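Local atomic coordinates of RNA-binding protein, putative (Trypanosoma brucei, PDB entry 6E4O), a protein that probably binds mRNA in kinetoplastid RNA editing, and binds and remodels RNA through its RNA recognition motif, the domain present here. Residues Asp22-Ala27 with Ala41-Val46; His18-His23 with Thr31-Phe36. All coordinates share one frame; numbering follows the deposited sequence.

Contact 1. Residues Asp22-Ala27 with Ala41-Val46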
ATOM      1  N   ASP A  22      -0.051  -5.757   5.972  1.00 11.89           N
ATOM      2  CA  ASP A  22      -1.023  -5.744   7.061  1.00 10.54           C
ATOM      3  C   ASP A  22      -1.772  -4.419   7.135  1.00 12.31           C
ATOM      4  O   ASP A  22      -2.975  -4.396   7.411  1.00 15.34           O
ATOM      5  CB  ASP A  22      -0.371  -6.061   8.412  1.00 15.24           C
ATOM      6  CG  ASP A  22      -0.145  -7.544   8.617  1.00 24.32           C
ATOM      7  OD1 ASP A  22      -0.812  -8.356   7.939  1.00 24.67           O
ATOM      8  OD2 ASP A  22       0.700  -7.900   9.462  1.00 29.72           O
ATOM      9  N   HIS A  23      -1.062  -3.320   6.909  1.00 11.88           N
ATOM     10  CA  HIS A  23      -1.684  -2.003   6.897  1.00  9.40           C
ATOM     11  C   HIS A  23      -2.772  -1.933   5.816  1.00 13.10           C
ATOM     12  O   HIS A  23      -3.881  -1.440   6.046  1.00 12.66           O
ATOM     13  CB  HIS A  23      -0.621  -0.924   6.672  1.00 12.15           C
ATOM     14  CG  HIS A  23      -1.154   0.475   6.740  1.00 12.28           C
ATOM     15  ND1 HIS A  23      -1.608   1.044   7.907  1.00 16.28           N
ATOM     16  CD2 HIS A  23      -1.286   1.418   5.777  1.00 10.84           C
ATOM     17  CE1 HIS A  23      -2.009   2.283   7.660  1.00 15.61           C
ATOM     18  NE2 HIS A  23      -1.823   2.532   6.379  1.00 13.13           N
ATOM     19  N   LEU A  24      -2.454  -2.447   4.635  1.00 10.46           N
ATOM     20  CA  LEU A  24      -3.344  -2.333   3.485  1.00 10.23           C
ATOM     21  C   LEU A  24      -4.466  -3.367   3.494  1.00 12.19           C
ATOM     22  O   LEU A  24      -5.422  -3.268   2.722  1.00 13.71           O
ATOM     23  CB  LEU A  24      -2.530  -2.423   2.190  1.00 10.94           C
ATOM     24  CG  LEU A  24      -1.605  -1.227   1.973  1.00 14.73           C
ATOM     25  CD1 LEU A  24      -0.689  -1.483   0.779  1.00 15.93           C
ATOM     26  CD2 LEU A  24      -2.406   0.047   1.774  1.00 15.69           C
ATOM     27  N   ARG A  25      -4.360  -4.365   4.367  1.00 11.80           N
ATOM     28  CA  ARG A  25      -5.439  -5.340   4.503  1.00 14.15           C
ATOM     29  C   ARG A  25      -6.699  -4.663   5.030  1.00 13.04           C
ATOM     30  O   ARG A  25      -7.780  -5.241   5.002  1.00 14.85           O
ATOM     31  CB  ARG A  25      -5.044  -6.503   5.418  1.00 18.57           C
ATOM     32  CG  ARG A  25      -4.162  -7.552   4.753  1.00 21.18           C
ATOM     33  CD  ARG A  25      -4.316  -8.900   5.449  1.00 28.74           C
ATOM     34  NE  ARG A  25      -3.669  -8.920   6.752  1.00 36.78           N
ATOM     35  CZ  ARG A  25      -4.118  -9.587   7.810  1.00 34.06           C
ATOM     36  NH1 ARG A  25      -5.244 -10.294   7.742  1.00 29.89           N
ATOM     37  NH2 ARG A  25      -3.440  -9.536   8.945  1.00 36.81           N
ATOM     38  N   GLN A  26      -6.555  -3.433   5.520  1.00 12.38           N
ATOM     39  CA  GLN A  26      -7.716  -2.640   5.900  1.00 14.74           C
ATOM     40  C   GLN A  26      -8.624  -2.398   4.699  1.00 12.81           C
ATOM     41  O   GLN A  26      -9.820  -2.157   4.855  1.00 12.04           O
ATOM     42  CB  GLN A  26      -7.287  -1.280   6.441  1.00 12.55           C
ATOM     43  CG  GLN A  26      -6.612  -1.310   7.808  1.00 14.28           C
ATOM     44  CD  GLN A  26      -6.268   0.086   8.268  1.00 18.76           C
ATOM     45  OE1 GLN A  26      -7.109   0.788   8.821  1.00 17.93           O
ATOM     46  NE2 GLN A  26      -5.034   0.510   8.011  1.00 17.37           N
ATOM     47  N   ALA A  27      -8.041  -2.438   3.503  1.00 13.92           N
ATOM     48  CA  ALA A  27      -8.788  -2.151   2.282  1.00 13.66           C
ATOM     49  C   ALA A  27      -9.189  -3.417   1.538  1.00 14.95           C
ATOM     50  O   ALA A  27     -10.163  -3.417   0.792  1.00 16.69           O
ATOM     51  CB  ALA A  27      -7.981  -1.258   1.372  1.00 12.17           C
ATOM     52  N   ALA A  41       6.819   1.299  -2.638  1.00 10.62           N
ATOM     53  CA  ALA A  41       6.387  -0.084  -2.817  1.00  9.23           C
ATOM     54  C   ALA A  41       5.366  -0.172  -3.928  1.00  9.84           C
ATOM     55  O   ALA A  41       4.802   0.836  -4.347  1.00 10.26           O
ATOM     56  CB  ALA A  41       5.791  -0.641  -1.509  1.00 10.90           C
ATOM     57  N   VAL A  42       5.137  -1.381  -4.413  1.00  9.77           N
ATOM     58  CA  VAL A  42       4.042  -1.630  -5.349  1.00  8.62           C
ATOM     59  C   VAL A  42       3.214  -2.752  -4.765  1.00 10.82           C
ATOM     60  O   VAL A  42       3.756  -3.758  -4.319  1.00 12.09           O
ATOM     61  CB  VAL A  42       4.554  -2.046  -6.737  1.00 10.16           C
ATOM     62  CG1 VAL A  42       3.385  -2.450  -7.647  1.00 11.37           C
ATOM     63  CG2 VAL A  42       5.342  -0.919  -7.354  1.00  9.06           C
ATOM     64  N   VAL A  43       1.904  -2.558  -4.758  1.00 10.47           N
ATOM     65  CA  VAL A  43       0.993  -3.517  -4.185  1.00 12.79           C
ATOM     66  C   VAL A  43      -0.097  -3.826  -5.196  1.00 13.48           C
ATOM     67  O   VAL A  43      -0.501  -2.957  -5.957  1.00 12.48           O
ATOM     68  CB  VAL A  43       0.358  -2.914  -2.907  1.00 12.20           C
ATOM     69  CG1 VAL A  43      -0.654  -3.869  -2.279  1.00 15.62           C
ATOM     70  CG2 VAL A  43       1.453  -2.528  -1.905  1.00 16.76           C
ATOM     71  N   GLU A  44      -0.567  -5.069  -5.210  1.00 12.13           N
ATOM     72  CA  GLU A  44      -1.753  -5.409  -5.971  1.00 10.65           C
ATOM     73  C   GLU A  44      -2.749  -6.069  -5.049  1.00 13.54           C
ATOM     74  O   GLU A  44      -2.375  -6.795  -4.120  1.00 14.10           O
ATOM     75  CB  GLU A  44      -1.422  -6.343  -7.133  1.00 16.06           C
ATOM     76  CG  GLU A  44      -0.541  -5.708  -8.180  1.00 24.07           C
ATOM     77  CD  GLU A  44      -0.607  -6.444  -9.502  1.00 25.55           C
ATOM     78  OE1 GLU A  44      -0.897  -7.660  -9.493  1.00 25.57           O
ATOM     79  OE2 GLU A  44      -0.389  -5.802 -10.550  1.00 23.32           O
ATOM     80  N   PHE A  45      -4.021  -5.790  -5.283  1.00 11.28           N
ATOM     81  CA  PHE A  45      -5.094  -6.374  -4.498  1.00 12.41           C
ATOM     82  C   PHE A  45      -5.826  -7.374  -5.371  1.00 14.77           C
ATOM     83  O   PHE A  45      -5.689  -7.358  -6.599  1.00 14.64           O
ATOM     84  CB  PHE A  45      -6.084  -5.292  -4.049  1.00 10.14           C
ATOM     85  CG  PHE A  45      -5.515  -4.308  -3.068  1.00  9.92           C
ATOM     86  CD1 PHE A  45      -4.827  -3.188  -3.510  1.00 13.98           C
ATOM     87  CD2 PHE A  45      -5.694  -4.490  -1.705  1.00 12.18           C
ATOM     88  CE1 PHE A  45      -4.305  -2.270  -2.601  1.00 13.48           C
ATOM     89  CE2 PHE A  45      -5.175  -3.578  -0.789  1.00 14.26           C
ATOM     90  CZ  PHE A  45      -4.483  -2.469  -1.238  1.00 12.11           C
ATOM     91  N   VAL A  46      -6.638  -8.212  -4.737  1.00 15.26           N
ATOM     92  CA  VAL A  46      -7.438  -9.191  -5.456  1.00 15.98           C
ATOM     93  C   VAL A  46      -8.423  -8.534  -6.412  1.00 18.48           C
ATOM     94  O   VAL A  46      -8.632  -9.016  -7.522  1.00 20.42           O
ATOM     95  CB  VAL A  46      -8.210 -10.084  -4.479  1.00 19.55           C
ATOM     96  CG1 VAL A  46      -9.095 -11.069  -5.240  1.00 25.47           C
ATOM     97  CG2 VAL A  46      -7.235 -10.824  -3.595  1.00 21.17           C
TER
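V43 and L24 meet tip to tip where the C-terminal end of helix 17-24 lies on strand 40-45, in the buried interior of this RNA recognition motif. V43 lets both of its methyls reach one atom: L24 CD1 lies 3.6 Å from V43 CG2 and 3.9 Å from V43 CG1. The fork of a β-branched valine suits a strand here, since it presents a compact pair of methyls to a leucine tip. Two residues on, F45 has CG anti to its own carbonyl carbon (chi1 -67°), and its ring extends to the last turn of the helix and the chain beyond. Its CZ is 3.9 Å from L24 CB, and its CE2 lies 4.2 Å from A27 CB, where a small methyl leaves room for the ring. A54 of helix 48-57 also touches F45 and A27. The ring edge meets L24 O, with CE2 3.5 Å from that oxygen and the oxygen near the ring plane. The hydrogen-bearing edge of an aromatic ring is slightly positive, so this approach is probably mildly favourable for a buried carbonyl already bonded to A27 N at 2.9 Å.

Contact 2. Residues His18-His23 with Thr31-Phe36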
ATOM      1  N   HIS A  18       5.713  -7.038   4.765  1.00 14.67           N
ATOM      2  CA  HIS A  18       4.601  -7.680   5.465  1.00 15.15           C
ATOM      3  C   HIS A  18       3.870  -6.684   6.359  1.00 13.78           C
ATOM      4  O   HIS A  18       2.659  -6.776   6.551  1.00 14.98           O
ATOM      5  CB  HIS A  18       5.044  -8.945   6.215  1.00 19.86           C
ATOM      6  CG  HIS A  18       5.362  -8.717   7.657  1.00 26.05           C
ATOM      7  ND1 HIS A  18       6.600  -8.290   8.088  1.00 26.28           N
ATOM      8  CD2 HIS A  18       4.605  -8.865   8.772  1.00 31.69           C
ATOM      9  CE1 HIS A  18       6.591  -8.182   9.405  1.00 27.97           C
ATOM     10  NE2 HIS A  18       5.392  -8.525   9.846  1.00 26.16           N
ATOM     11  N   THR A  19       4.610  -5.714   6.878  1.00 12.07           N
ATOM     12  CA  THR A  19       4.013  -4.625   7.646  1.00 13.25           C
ATOM     13  C   THR A  19       3.114  -3.749   6.772  1.00 16.74           C
ATOM     14  O   THR A  19       2.019  -3.357   7.183  1.00 12.40           O
ATOM     15  CB  THR A  19       5.105  -3.772   8.301  1.00 15.72           C
ATOM     16  OG1 THR A  19       5.848  -4.599   9.203  1.00 16.81           O
ATOM     17  CG2 THR A  19       4.497  -2.603   9.061  1.00 18.74           C
ATOM     18  N   LEU A  20       3.577  -3.448   5.565  1.00 13.19           N
ATOM     19  CA  LEU A  20       2.767  -2.701   4.609  1.00  9.58           C
ATOM     20  C   LEU A  20       1.537  -3.500   4.225  1.00 10.55           C
ATOM     21  O   LEU A  20       0.429  -2.965   4.139  1.00  8.97           O
ATOM     22  CB  LEU A  20       3.583  -2.378   3.359  1.00 12.17           C
ATOM     23  CG  LEU A  20       2.795  -1.634   2.278  1.00 10.61           C
ATOM     24  CD1 LEU A  20       2.213  -0.338   2.835  1.00 16.39           C
ATOM     25  CD2 LEU A  20       3.693  -1.348   1.079  1.00 11.25           C
ATOM     26  N   LYS A  21       1.731  -4.791   3.990  1.00 10.34           N
ATOM     27  CA  LYS A  21       0.619  -5.653   3.628  1.00 13.43           C
ATOM     28  C   LYS A  21      -0.456  -5.623   4.713  1.00 13.81           C
ATOM     29  O   LYS A  21      -1.641  -5.475   4.414  1.00 12.24           O
ATOM     30  CB  LYS A  21       1.084  -7.090   3.388  1.00 14.45           C
ATOM     31  CG  LYS A  21      -0.057  -8.047   3.072  1.00 14.64           C
ATOM     32  CD  LYS A  21       0.458  -9.454   2.831  1.00 27.77           C
ATOM     33  CE  LYS A  21      -0.675 -10.442   2.590  1.00 38.62           C
ATOM     34  NZ  LYS A  21      -0.149 -11.790   2.231  1.00 44.11           N
ATOM     35  N   ASP A  22      -0.051  -5.757   5.972  1.00 11.89           N
ATOM     36  CA  ASP A  22      -1.023  -5.744   7.061  1.00 10.54           C
ATOM     37  C   ASP A  22      -1.772  -4.419   7.135  1.00 12.31           C
ATOM     38  O   ASP A  22      -2.975  -4.396   7.411  1.00 15.34           O
ATOM     39  CB  ASP A  22      -0.371  -6.061   8.412  1.00 15.24           C
ATOM     40  CG  ASP A  22      -0.145  -7.544   8.617  1.00 24.32           C
ATOM     41  OD1 ASP A  22      -0.812  -8.356   7.939  1.00 24.67           O
ATOM     42  OD2 ASP A  22       0.700  -7.900   9.462  1.00 29.72           O
ATOM     43  N   HIS A  23      -1.062  -3.320   6.909  1.00 11.88           N
ATOM     44  CA  HIS A  23      -1.684  -2.003   6.897  1.00  9.40           C
ATOM     45  C   HIS A  23      -2.772  -1.933   5.816  1.00 13.10           C
ATOM     46  O   HIS A  23      -3.881  -1.440   6.046  1.00 12.66           O
ATOM     47  CB  HIS A  23      -0.621  -0.924   6.672  1.00 12.15           C
ATOM     48  CG  HIS A  23      -1.154   0.475   6.740  1.00 12.28           C
ATOM     49  ND1 HIS A  23      -1.608   1.044   7.907  1.00 16.28           N
ATOM     50  CD2 HIS A  23      -1.286   1.418   5.777  1.00 10.84           C
ATOM     51  CE1 HIS A  23      -2.009   2.283   7.660  1.00 15.61           C
ATOM     52  NE2 HIS A  23      -1.823   2.532   6.379  1.00 13.13           N
ATOM     53  N   THR A  31      -2.358  -9.362  -3.035  1.00 16.45           N
ATOM     54  CA  THR A  31      -1.771 -10.466  -3.797  1.00 16.10           C
ATOM     55  C   THR A  31      -0.308 -10.240  -4.195  1.00 19.00           C
ATOM     56  O   THR A  31       0.389 -11.178  -4.581  1.00 21.45           O
ATOM     57  CB  THR A  31      -2.562 -10.748  -5.088  1.00 17.52           C
ATOM     58  OG1 THR A  31      -2.526  -9.587  -5.920  1.00 19.62           O
ATOM     59  CG2 THR A  31      -4.010 -11.092  -4.776  1.00 18.88           C
ATOM     60  N   PHE A  32       0.144  -8.996  -4.139  1.00 14.35           N
ATOM     61  CA  PHE A  32       1.536  -8.661  -4.459  1.00 11.47           C
ATOM     62  C   PHE A  32       1.911  -7.510  -3.548  1.00 14.19           C
ATOM     63  O   PHE A  32       1.148  -6.568  -3.395  1.00 13.55           O
ATOM     64  CB  PHE A  32       1.667  -8.232  -5.925  1.00 15.41           C
ATOM     65  CG  PHE A  32       3.071  -7.870  -6.346  1.00 15.23           C
ATOM     66  CD1 PHE A  32       3.887  -8.802  -6.971  1.00 14.41           C
ATOM     67  CD2 PHE A  32       3.562  -6.582  -6.153  1.00 11.64           C
ATOM     68  CE1 PHE A  32       5.172  -8.463  -7.376  1.00 17.67           C
ATOM     69  CE2 PHE A  32       4.846  -6.234  -6.553  1.00 13.70           C
ATOM     70  CZ  PHE A  32       5.652  -7.179  -7.168  1.00 16.20           C
ATOM     71  N   CYS A  33       3.067  -7.596  -2.909  1.00 12.53           N
ATOM     72  CA  CYS A  33       3.497  -6.503  -2.049  1.00 10.12           C
ATOM     73  C   CYS A  33       5.009  -6.541  -1.961  1.00 15.24           C
ATOM     74  O   CYS A  33       5.580  -7.409  -1.300  1.00 18.53           O
ATOM     75  CB  CYS A  33       2.879  -6.629  -0.648  1.00 12.91           C
ATOM     76  SG  CYS A  33       3.127  -5.158   0.351  1.00 17.44           S
ATOM     77  N   LYS A  34       5.657  -5.612  -2.648  1.00 13.46           N
ATOM     78  CA  LYS A  34       7.111  -5.567  -2.646  1.00 11.35           C
ATOM     79  C   LYS A  34       7.604  -4.161  -2.364  1.00 10.31           C
ATOM     80  O   LYS A  34       7.078  -3.186  -2.914  1.00  9.19           O
ATOM     81  CB  LYS A  34       7.649  -6.023  -4.000  1.00 14.38           C
ATOM     82  CG  LYS A  34       9.169  -6.032  -4.062  1.00 28.65           C
ATOM     83  CD  LYS A  34       9.714  -7.372  -4.529  1.00 37.08           C
ATOM     84  CE  LYS A  34       9.373  -8.471  -3.543  1.00 38.62           C
ATOM     85  NZ  LYS A  34      10.269  -9.649  -3.698  1.00 33.86           N
ATOM     86  N   VAL A  35       8.634  -4.070  -1.533  1.00 10.60           N
ATOM     87  CA  VAL A  35       9.211  -2.792  -1.152  1.00  9.26           C
ATOM     88  C   VAL A  35      10.418  -2.491  -2.017  1.00 12.03           C
ATOM     89  O   VAL A  35      11.195  -3.389  -2.346  1.00 11.10           O
ATOM     90  CB  VAL A  35       9.642  -2.784   0.332  1.00 12.31           C
ATOM     91  CG1 VAL A  35      10.365  -1.483   0.673  1.00 12.59           C
ATOM     92  CG2 VAL A  35       8.419  -2.966   1.231  1.00 14.28           C
ATOM     93  N   PHE A  36      10.555  -1.228  -2.399  1.00 10.49           N
ATOM     94  CA  PHE A  36      11.646  -0.774  -3.252  1.00 11.86           C
ATOM     95  C   PHE A  36      12.395   0.369  -2.578  1.00 12.65           C
ATOM     96  O   PHE A  36      12.111   0.709  -1.432  1.00 14.09           O
ATOM     97  CB  PHE A  36      11.103  -0.358  -4.616  1.00 10.02           C
ATOM     98  CG  PHE A  36      10.498  -1.492  -5.354  1.00 10.84           C
ATOM     99  CD1 PHE A  36       9.126  -1.644  -5.421  1.00 12.29           C
ATOM    100  CD2 PHE A  36      11.310  -2.468  -5.918  1.00 10.83           C
ATOM    101  CE1 PHE A  36       8.571  -2.735  -6.080  1.00 12.13           C
ATOM    102  CE2 PHE A  36      10.761  -3.557  -6.568  1.00 10.19           C
ATOM    103  CZ  PHE A  36       9.396  -3.692  -6.646  1.00 10.07           C
TER
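L20 and C33 pack together where helix 17-24 lies over the edge strand 30-36, as part of the β-α-β-β-α-β fold of an RNA recognition motif, whose two helices cover one face of an antiparallel sheet. L20 points toward the strand, and the atom it meets there is the sulfur of C33. Its CB is 4.1 Å from C33 SG and its CG 4.0 Å, so the stem of the leucine runs alongside the sulfur. At the fork the two methyls part company: CD2 is 3.9 Å from C33 SG, whereas CD1 turns aside and stays 5.5 Å from it. CG sits anti to the backbone N of L20 (chi1 178°), which carries the branch off the helix and down into the core. A41 and V43 of strand 40-45, and L63 and L68, from strands 62-63 and 66-70 on the other flank of the sheet, also touch this leucine, so a large, branched apolar residue suits the place.

C33 is short and has a polarizable, weakly polar sulfur, so the helix can come close: the CA atoms of C33 and K21 are 6.4 Å apart. K21 offers only the base of its side chain to the contact. Its CB rests against the sulfur, while the fully extended chain beyond carries the ammonium group away from the core, which suits lysine to a partly exposed border. F32 and K34, either side of C33 in sequence, point away from the helix, toward the sheet face that RNA recognition motifs classically use for RNA. T31 and F32 together face E44 in a classic β bulge. On the helix side, C33 SG lies 4.1 Å from K21 CB and 3.9 Å from the backbone N of K21.

Contacts 1 and 2 follow one another along helix 17-24, sharing D22 and H23, and their centres lie about 6 Å apart. They land on neighbouring antiparallel strands, which are bonded directly: E44 O is 2.8 Å from T31 N, and E44 N is 2.9 Å from F32 O, both probable hydrogen bonds. V43 joins the two sites, since it touches the leucines L20 and L24 as well as C33. Both contacts therefore fix the same helix to the same sheet, contact 2 over the edge strand and contact 1 over its inner neighbour. The chain is free of RNA; both contacts lie on the helix-bearing face, opposite the sheet face that such motifs classically use for RNA.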